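Local atomic coordinates of cytochrome c, putative (Shewanella oneidensis, PDB entry 1SP3), a protein that carries eight c-type hemes and probably works as a respiratory oxidoreductase, a tetrathionate reductase with an unusual heme ligation. Residues K46-I60 with N292-M304. Sequence-based numbering, arbitrary orientation.
Sequences KLPDRTVVRGKKNSI and NGTANAYMAGDKM. With HEC (heme c), chain D.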
loop_
_atom_site.group_PDB
_atom_site.type_symbol
_atom_site.label_atom_id
_atom_site.label_comp_id
_atom_site.label_asym_id
_atom_site.label_seq_id
_atom_site.Cartn_x
_atom_site.Cartn_y
_atom_site.Cartn_z
ATOM N N LYS A 46 -4.866 16.155 2.156
ATOM C CA LYS A 46 -6.007 17.025 2.164
ATOM C C LYS A 46 -7.271 16.154 2.063
ATOM O O LYS A 46 -7.582 15.630 0.987
ATOM C CB LYS A 46 -5.825 18.090 1.052
ATOM C CG LYS A 46 -6.869 19.213 1.028
ATOM C CD LYS A 46 -6.438 20.403 0.043
ATOM C CE LYS A 46 -7.523 21.545 -0.073
ATOM N NZ LYS A 46 -8.729 21.191 0.770
ATOM N N LEU A 47 -7.908 15.905 3.228
ATOM C CA LEU A 47 -9.229 15.283 3.356
ATOM C C LEU A 47 -10.409 16.254 3.043
ATOM O O LEU A 47 -10.242 17.466 3.111
ATOM C CB LEU A 47 -9.387 14.677 4.784
ATOM C CG LEU A 47 -8.270 13.709 5.245
ATOM C CD1 LEU A 47 -8.616 13.126 6.632
ATOM C CD2 LEU A 47 -7.894 12.568 4.184
ATOM N N PRO A 48 -11.602 15.776 2.749
ATOM C CA PRO A 48 -12.693 16.678 2.384
ATOM C C PRO A 48 -12.862 17.899 3.311
ATOM O O PRO A 48 -13.063 19.027 2.822
ATOM C CB PRO A 48 -13.916 15.750 2.460
ATOM C CG PRO A 48 -13.363 14.457 2.003
ATOM C CD PRO A 48 -12.053 14.378 2.744
ATOM N N ASP A 49 -12.662 17.683 4.614
ATOM C CA ASP A 49 -13.006 18.642 5.651
ATOM C C ASP A 49 -11.821 19.162 6.490
ATOM O O ASP A 49 -12.027 19.933 7.397
ATOM C CB ASP A 49 -13.974 17.950 6.619
ATOM C CG ASP A 49 -13.407 16.624 7.192
ATOM O OD1 ASP A 49 -12.927 15.717 6.387
ATOM O OD2 ASP A 49 -13.416 16.405 8.464
ATOM N N ARG A 50 -10.607 18.683 6.230
ATOM C CA ARG A 50 -9.419 18.984 7.061
ATOM C C ARG A 50 -8.126 18.514 6.368
ATOM O O ARG A 50 -8.172 17.570 5.562
ATOM C CB ARG A 50 -9.515 18.318 8.454
ATOM C CG ARG A 50 -9.958 16.839 8.420
ATOM C CD ARG A 50 -9.958 16.028 9.789
ATOM N NE ARG A 50 -10.409 14.671 9.508
ATOM C CZ ARG A 50 -10.485 13.659 10.370
ATOM N NH1 ARG A 50 -10.120 13.814 11.666
ATOM N NH2 ARG A 50 -10.938 12.453 9.889
ATOM N N THR A 51 -6.989 19.177 6.647
ATOM C CA THR A 51 -5.656 18.662 6.248
ATOM C C THR A 51 -4.997 17.907 7.431
ATOM O O THR A 51 -5.043 18.355 8.596
ATOM C CB THR A 51 -4.721 19.771 5.747
ATOM O OG1 THR A 51 -5.291 20.365 4.588
ATOM C CG2 THR A 51 -3.444 19.235 5.250
ATOM N N VAL A 52 -4.469 16.717 7.130
ATOM C CA VAL A 52 -3.920 15.878 8.180
ATOM C C VAL A 52 -2.542 15.452 7.812
ATOM O O VAL A 52 -2.104 15.582 6.692
ATOM C CB VAL A 52 -4.754 14.562 8.450
ATOM C CG1 VAL A 52 -6.085 14.897 9.136
ATOM C CG2 VAL A 52 -4.934 13.722 7.141
ATOM N N VAL A 53 -1.854 14.967 8.820
ATOM C CA VAL A 53 -0.622 14.246 8.641
ATOM C C VAL A 53 -0.947 12.755 8.661
ATOM O O VAL A 53 -1.326 12.202 9.665
ATOM C CB VAL A 53 0.485 14.719 9.617
ATOM C CG1 VAL A 53 1.748 13.793 9.488
ATOM C CG2 VAL A 53 0.876 16.174 9.238
ATOM N N ARG A 54 -0.909 12.142 7.486
ATOM C CA ARG A 54 -1.180 10.749 7.358
ATOM C C ARG A 54 0.195 10.097 7.033
ATOM O O ARG A 54 1.139 10.309 7.765
ATOM C CB ARG A 54 -2.274 10.536 6.268
ATOM C CG ARG A 54 -3.046 9.252 6.417
ATOM C CD ARG A 54 -4.540 9.162 5.868
ATOM N NE ARG A 54 -4.880 7.731 5.823
ATOM C CZ ARG A 54 -4.541 6.937 4.790
ATOM N NH1 ARG A 54 -3.933 7.471 3.699
ATOM N NH2 ARG A 54 -4.824 5.630 4.817
ATOM N N GLY A 55 0.319 9.331 5.946
ATOM C CA GLY A 55 1.475 8.469 5.753
ATOM C C GLY A 55 1.257 7.245 6.617
ATOM O O GLY A 55 0.328 7.209 7.448
ATOM N N LYS A 56 2.105 6.236 6.444
ATOM C CA LYS A 56 1.960 4.973 7.139
ATOM C C LYS A 56 1.997 5.136 8.693
ATOM O O LYS A 56 1.321 4.374 9.395
ATOM C CB LYS A 56 3.082 3.985 6.724
ATOM C CG LYS A 56 3.000 2.677 7.442
ATOM C CD LYS A 56 3.752 1.624 6.700
ATOM C CE LYS A 56 3.621 0.376 7.531
ATOM N NZ LYS A 56 4.271 -0.690 6.819
ATOM N N LYS A 57 2.831 6.060 9.173
ATOM C CA LYS A 57 3.043 6.296 10.602
ATOM C C LYS A 57 1.716 6.559 11.331
ATOM O O LYS A 57 1.509 6.134 12.444
ATOM C CB LYS A 57 3.896 7.573 10.780
ATOM C CG LYS A 57 4.561 7.697 12.179
ATOM C CD LYS A 57 5.341 9.013 12.317
ATOM C CE LYS A 57 6.224 8.966 13.616
ATOM N NZ LYS A 57 7.081 10.195 13.565
ATOM N N ASN A 58 0.843 7.302 10.665
ATOM C CA ASN A 58 -0.426 7.707 11.223
ATOM C C ASN A 58 -1.647 7.005 10.612
ATOM O O ASN A 58 -2.725 7.504 10.723
ATOM C CB ASN A 58 -0.524 9.232 11.067
ATOM C CG ASN A 58 0.676 9.914 11.667
ATOM O OD1 ASN A 58 0.948 9.702 12.800
ATOM N ND2 ASN A 58 1.453 10.622 10.880
ATOM N N SER A 59 -1.496 5.896 9.907
ATOM C CA SER A 59 -2.662 5.401 9.185
ATOM C C SER A 59 -3.305 4.295 9.933
ATOM O O SER A 59 -2.635 3.512 10.618
ATOM C CB SER A 59 -2.287 4.908 7.768
ATOM O OG SER A 59 -1.920 6.048 6.978
ATOM N N ILE A 60 -4.604 4.172 9.725
ATOM C CA ILE A 60 -5.343 2.980 10.219
ATOM C C ILE A 60 -5.851 2.191 8.994
ATOM O O ILE A 60 -6.468 2.798 8.077
ATOM C CB ILE A 60 -6.487 3.450 11.155
ATOM C CG1 ILE A 60 -5.823 4.021 12.409
ATOM C CG2 ILE A 60 -7.399 2.308 11.638
ATOM C CD1 ILE A 60 -6.822 4.548 13.519
ATOM N N ASN A 292 -11.201 12.063 -8.126
ATOM C CA ASN A 292 -10.660 13.390 -8.534
ATOM C C ASN A 292 -9.322 13.758 -7.915
ATOM O O ASN A 292 -8.922 14.928 -7.944
ATOM C CB ASN A 292 -11.656 14.510 -8.150
ATOM C CG ASN A 292 -11.818 14.656 -6.600
ATOM O OD1 ASN A 292 -11.002 14.125 -5.815
ATOM N ND2 ASN A 292 -12.874 15.311 -6.177
ATOM N N GLY A 293 -8.592 12.788 -7.380
ATOM C CA GLY A 293 -7.313 13.154 -6.787
ATOM C C GLY A 293 -7.407 13.280 -5.248
ATOM O O GLY A 293 -6.406 13.294 -4.556
ATOM N N THR A 294 -8.610 13.365 -4.693
ATOM C CA THR A 294 -8.682 13.395 -3.244
ATOM C C THR A 294 -9.388 12.151 -2.718
ATOM O O THR A 294 -10.174 11.489 -3.436
ATOM C CB THR A 294 -9.371 14.720 -2.687
ATOM O OG1 THR A 294 -10.623 14.840 -3.317
ATOM C CG2 THR A 294 -8.718 15.950 -3.240
ATOM N N ALA A 295 -9.107 11.841 -1.451
ATOM C CA ALA A 295 -9.628 10.667 -0.846
ATOM C C ALA A 295 -10.051 11.043 0.602
ATOM O O ALA A 295 -9.467 11.940 1.271
ATOM C CB ALA A 295 -8.542 9.590 -0.836
ATOM N N ASN A 296 -11.063 10.370 1.080
ATOM C CA ASN A 296 -11.345 10.465 2.486
ATOM C C ASN A 296 -10.571 9.408 3.271
ATOM O O ASN A 296 -10.260 8.339 2.739
ATOM C CB ASN A 296 -12.865 10.391 2.765
ATOM C CG ASN A 296 -13.259 11.282 3.967
ATOM O OD1 ASN A 296 -12.367 11.781 4.700
ATOM N ND2 ASN A 296 -14.543 11.501 4.154
ATOM N N ALA A 297 -10.252 9.712 4.530
ATOM C CA ALA A 297 -9.628 8.730 5.398
ATOM C C ALA A 297 -10.154 8.754 6.839
ATOM O O ALA A 297 -10.380 9.795 7.398
ATOM C CB ALA A 297 -8.080 8.867 5.385
ATOM N N TYR A 298 -10.278 7.569 7.434
ATOM C CA TYR A 298 -10.529 7.417 8.844
ATOM C C TYR A 298 -9.229 7.698 9.600
ATOM O O TYR A 298 -8.177 7.134 9.269
ATOM C CB TYR A 298 -11.044 5.990 9.153
ATOM C CG TYR A 298 -11.280 5.847 10.673
ATOM C CD1 TYR A 298 -12.513 6.230 11.247
ATOM C CD2 TYR A 298 -10.258 5.437 11.525
ATOM C CE1 TYR A 298 -12.733 6.160 12.645
ATOM C CE2 TYR A 298 -10.479 5.333 12.962
ATOM C CZ TYR A 298 -11.730 5.722 13.492
ATOM O OH TYR A 298 -11.983 5.656 14.869
ATOM N N MET A 299 -9.262 8.587 10.579
ATOM C CA MET A 299 -8.048 8.846 11.327
ATOM C C MET A 299 -8.235 8.496 12.802
ATOM O O MET A 299 -9.388 8.380 13.276
ATOM C CB MET A 299 -7.638 10.302 11.256
ATOM C CG MET A 299 -7.584 10.839 9.855
ATOM S SD MET A 299 -6.058 10.235 9.196
ATOM C CE MET A 299 -4.851 11.011 10.169
ATOM N N ALA A 300 -7.103 8.280 13.495
ATOM C CA ALA A 300 -7.171 7.796 14.857
ATOM C C ALA A 300 -7.968 8.750 15.689
ATOM O O ALA A 300 -7.830 9.917 15.575
ATOM C CB ALA A 300 -5.779 7.613 15.436
ATOM N N GLY A 301 -8.868 8.207 16.493
ATOM C CA GLY A 301 -9.762 9.025 17.276
ATOM C C GLY A 301 -11.076 9.431 16.650
ATOM O O GLY A 301 -11.877 9.960 17.380
ATOM N N ASP A 302 -11.304 9.242 15.335
ATOM C CA ASP A 302 -12.538 9.668 14.677
ATOM C C ASP A 302 -13.678 8.832 15.264
ATOM O O ASP A 302 -13.497 7.657 15.489
ATOM C CB ASP A 302 -12.494 9.299 13.193
ATOM C CG ASP A 302 -11.654 10.247 12.359
ATOM O OD1 ASP A 302 -10.975 11.133 12.911
ATOM O OD2 ASP A 302 -11.668 10.200 11.116
ATOM N N LYS A 303 -14.852 9.422 15.506
ATOM C CA LYS A 303 -15.978 8.578 15.871
ATOM C C LYS A 303 -16.454 7.704 14.696
ATOM O O LYS A 303 -16.302 8.056 13.521
ATOM C CB LYS A 303 -17.155 9.435 16.401
ATOM C CG LYS A 303 -16.818 10.013 17.815
ATOM C CD LYS A 303 -17.623 9.389 18.958
ATOM C CE LYS A 303 -19.149 9.659 18.777
ATOM N NZ LYS A 303 -20.063 9.007 19.831
ATOM N N MET A 304 -17.072 6.575 14.994
ATOM C CA MET A 304 -17.584 5.785 13.896
ATOM C C MET A 304 -18.907 5.208 14.378
ATOM O O MET A 304 -19.242 5.350 15.572
ATOM C CB MET A 304 -16.564 4.725 13.441
ATOM C CG MET A 304 -15.723 4.081 14.496
ATOM S SD MET A 304 -16.690 3.014 15.675
ATOM C CE MET A 304 -17.038 1.508 14.870
HETATM FE FE HEC D . 2.689 -1.913 6.018
HETATM C CHA HEC D . 1.467 0.783 4.124
HETATM C CHB HEC D . 0.461 -1.126 8.537
HETATM C CHC HEC D . 4.018 -4.356 8.010
HETATM C CHD HEC D . 4.775 -2.844 3.511
HETATM N NA HEC D . 1.173 -0.446 6.298
HETATM C C1A HEC D . 0.850 0.572 5.386
HETATM C C2A HEC D . -0.232 1.355 5.980
HETATM C C3A HEC D . -0.518 0.842 7.212
HETATM C C4A HEC D . 0.374 -0.308 7.420
HETATM C CMA HEC D . -1.632 1.399 8.202
HETATM C CAA HEC D . -0.951 2.573 5.281
HETATM C CBA HEC D . -2.348 2.155 4.749
HETATM C CGA HEC D . -2.252 0.867 3.886
HETATM O O1A HEC D . -2.634 -0.222 4.407
HETATM O O2A HEC D . -1.762 0.822 2.674
HETATM N NB HEC D . 2.341 -2.633 7.903
HETATM C C1B HEC D . 1.381 -2.098 8.794
HETATM C C2B HEC D . 1.488 -2.773 10.067
HETATM C C3B HEC D . 2.463 -3.703 9.903
HETATM C C4B HEC D . 3.007 -3.595 8.545
HETATM C CMB HEC D . 0.568 -2.459 11.294
HETATM C CAB HEC D . 3.022 -4.710 10.940
HETATM C CBB HEC D . 2.212 -5.312 11.879
HETATM N NC HEC D . 4.175 -3.435 5.784
HETATM C C1C HEC D . 4.553 -4.321 6.748
HETATM C C2C HEC D . 5.566 -5.179 6.201
HETATM C C3C HEC D . 5.776 -4.776 4.900
HETATM C C4C HEC D . 4.894 -3.642 4.643
HETATM C CMC HEC D . 6.232 -6.308 7.045
HETATM C CAC HEC D . 6.781 -5.383 3.843
HETATM C CBC HEC D . 6.809 -6.696 3.415
HETATM N ND HEC D . 3.051 -1.161 4.071
HETATM C C1D HEC D . 4.068 -1.680 3.301
HETATM C C2D HEC D . 4.197 -0.763 2.144
HETATM C C3D HEC D . 3.181 0.375 2.315
HETATM C C4D HEC D . 2.509 0.044 3.553
HETATM C CMD HEC D . 5.179 -0.915 0.982
HETATM C CAD HEC D . 2.883 1.576 1.332
HETATM C CBD HEC D . 1.802 1.090 0.360
HETATM C CGD HEC D . 1.533 2.052 -0.820
HETATM O O1D HEC D . 1.147 1.489 -1.871
HETATM O O2D HEC D . 1.635 3.349 -0.816
HETATM O O HOH W 1 -6.930 13.355 -0.174
HETATM O O HOH W 2 -12.441 13.356 6.922
HETATM O O HOH W 3 -5.822 6.594 8.206
HETATM O O HOH W 4 -4.493 8.134 12.415
#
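R50 grips the carboxylate of D302 end-on, NH1 to OD1 at 3.1 Å and NH2 to OD2 at 2.7 Å, both oxygens met on their syn sides, with guanidinium and carboxylate planes 28° apart. With CG between the backbone N and the carbonyl carbon (chi1 46°), the R50 chain runs extended to NE and out of the 47–50 turn to D302; D49 adds a second, more distant negative charge near NE. From above the carboxylate plane, the M299 backbone N also donates to OD2 (2.9 Å). M299 CG lies over one face of the R50 guanidinium; bends at chi2 and chi3 then fold the thioether back, so that SD sits at the edge of the R54 guanidinium and CE meets V52 CB tip to tip at 3.9 Å. L47 CD2 packs on A297 CB, while R54 NE passes 3.4 Å from that methyl to reach a water shared with I60 N and Y298 O. I60 CD1 touches the Y298 ring at its edge. The contact joins the 44–53 hairpin, just before the heme-iron ligand K56, to strand 295–297 of the large mixed sheet. Three N-H bonds thus limit rotation of the D302 carboxylate, while water satisfies backbone polar atoms between the segments.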